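Side-chain contact in cytochrome P450 (CYP102L1) (Mycobacterium phage Adler, PDB 6N6Q), which binds haem and probably acts as a monooxygenase, as other cytochromes P450 do: residues R107-H110 and E111-P115. Residues are numbered along the deposited sequence; the frame is centred on the assembly and turned at random.
Sequences RKAH and EILTP
His110 and Thr114 meet through backbone, hydroxyl and methyl near the C-terminal end of helix 104-113. Thr114 OG1 gives a hydrogen bond to His110 O at 2.8 Å, in the plane of that carbonyl. The Thr114 backbone N reaches the same oxygen only weakly. The methyl CG2 of Thr114 lies over one face of the His110 imidazole, 4.1 Å from the ring centroid and displaced toward the rim. This is a CH-pi contact, and His110 CE1 comes nearest, 3.8 Å from Thr114 CG2. The ring is brought there by a chi1 of 178°, which sets CG opposite the backbone N.

Glu111 comes to the same ring from a different direction, its OE1 3.6 Å from His110 CD2. The Glu111 chain bends at chi2 (-73°), and its CG passes near Arg107 NH1. The two charged ends do not touch. Arg107 NH2 instead forms a salt bridge with Asp256.

The backbone beneath is irregular. Glu111 N bonds to Arg107 O in the usual helical i to i+4 manner. Ala109 O takes two donors: Leu113 N at 2.8 Å, almost in line with the carbonyl, and Ile112 N at 3.1 Å, above its plane. The second is an i to i+3 bond, a tightening of the turn near the helix end. Ala109 CB and Leu113 CD1 make an apolar contact at 4.3 Å, and Leu113 also touches Phe275 of helix 265-296.

The His110 side chain lies about 4 Å from the haem and stacks on Trp106, in the segment that corresponds to the P450 C helix. Thr114 thus adds a side-chain bond to the chain near the helix end and covers part of an imidazole close to the haem, while the nearby Glu111 carboxylate could polarise that ring.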
loop_
_atom_site.group_PDB
_atom_site.type_symbol
_atom_site.label_atom_id
_atom_site.label_comp_id
_atom_site.label_asym_id
_atom_site.label_seq_id
_atom_site.Cartn_x
_atom_site.Cartn_y
_atom_site.Cartn_z
ATOM N N ARG A 107 15.439 13.472 2.942
ATOM C CA ARG A 107 16.714 12.767 3.033
ATOM C C ARG A 107 17.042 12.408 4.476
ATOM O O ARG A 107 17.517 11.300 4.749
ATOM C CB ARG A 107 17.831 13.608 2.420
ATOM C CG ARG A 107 19.131 12.844 2.238
ATOM C CD ARG A 107 20.323 13.782 2.190
ATOM N NE ARG A 107 20.374 14.639 3.370
ATOM C CZ ARG A 107 20.831 14.251 4.558
ATOM N NH1 ARG A 107 21.276 13.013 4.727
ATOM N NH2 ARG A 107 20.839 15.100 5.577
ATOM N N LYS A 108 16.793 13.330 5.409
ATOM C CA LYS A 108 17.018 13.039 6.822
ATOM C C LYS A 108 16.214 11.822 7.262
ATOM O O LYS A 108 16.772 10.836 7.754
ATOM C CB LYS A 108 16.659 14.259 7.674
ATOM C CG LYS A 108 17.647 15.407 7.578
ATOM C CD LYS A 108 17.240 16.557 8.489
ATOM C CE LYS A 108 17.111 16.098 9.933
ATOM N NZ LYS A 108 16.722 17.211 10.845
ATOM N N ALA A 109 14.892 11.871 7.071
ATOM C CA ALA A 109 14.040 10.760 7.481
ATOM C C ALA A 109 14.425 9.470 6.768
ATOM O O ALA A 109 14.409 8.390 7.372
ATOM C CB ALA A 109 12.574 11.099 7.215
ATOM N N HIS A 110 14.788 9.560 5.487
ATOM C CA HIS A 110 15.107 8.354 4.730
ATOM C C HIS A 110 16.359 7.672 5.266
ATOM O O HIS A 110 16.407 6.440 5.357
ATOM C CB HIS A 110 15.274 8.687 3.248
ATOM C CG HIS A 110 15.640 7.508 2.404
ATOM N ND1 HIS A 110 14.769 6.467 2.161
ATOM C CD2 HIS A 110 16.786 7.199 1.750
ATOM C CE1 HIS A 110 15.360 5.571 1.391
ATOM N NE2 HIS A 110 16.585 5.991 1.128
ATOM N N GLU A 111 17.383 8.447 5.626
ATOM C CA GLU A 111 18.595 7.858 6.180
ATOM C C GLU A 111 18.464 7.520 7.660
ATOM O O GLU A 111 19.362 6.876 8.213
ATOM C CB GLU A 111 19.790 8.797 5.972
ATOM C CG GLU A 111 19.934 9.368 4.559
ATOM C CD GLU A 111 20.424 8.359 3.526
ATOM O OE1 GLU A 111 19.932 7.210 3.507
ATOM O OE2 GLU A 111 21.306 8.724 2.720
ATOM N N ILE A 112 17.379 7.931 8.308
ATOM C CA ILE A 112 17.142 7.625 9.712
ATOM C C ILE A 112 16.259 6.395 9.876
ATOM O O ILE A 112 16.496 5.570 10.758
ATOM C CB ILE A 112 16.529 8.851 10.424
ATOM C CG1 ILE A 112 17.583 9.941 10.624
ATOM C CG2 ILE A 112 15.909 8.458 11.758
ATOM C CD1 ILE A 112 17.010 11.259 11.102
ATOM N N LEU A 113 15.247 6.251 9.022
ATOM C CA LEU A 113 14.266 5.185 9.158
ATOM C C LEU A 113 14.593 3.943 8.340
ATOM O O LEU A 113 13.919 2.922 8.510
ATOM C CB LEU A 113 12.879 5.704 8.772
ATOM C CG LEU A 113 12.232 6.610 9.820
ATOM C CD1 LEU A 113 11.175 7.507 9.197
ATOM C CD2 LEU A 113 11.631 5.764 10.935
ATOM N N THR A 114 15.598 3.997 7.464
ATOM C CA THR A 114 15.981 2.800 6.718
ATOM C C THR A 114 16.363 1.623 7.614
ATOM O O THR A 114 15.916 0.501 7.319
ATOM C CB THR A 114 17.118 3.122 5.736
ATOM O OG1 THR A 114 17.907 4.207 6.240
ATOM C CG2 THR A 114 16.564 3.483 4.366
ATOM N N PRO A 115 17.149 1.781 8.686
ATOM C CA PRO A 115 17.440 0.616 9.540
ATOM C C PRO A 115 16.213 0.051 10.232
ATOM O O PRO A 115 16.256 -1.097 10.691
ATOM C CB PRO A 115 18.452 1.161 10.558
ATOM C CG PRO A 115 19.020 2.384 9.923
ATOM C CD PRO A 115 17.894 2.971 9.139
#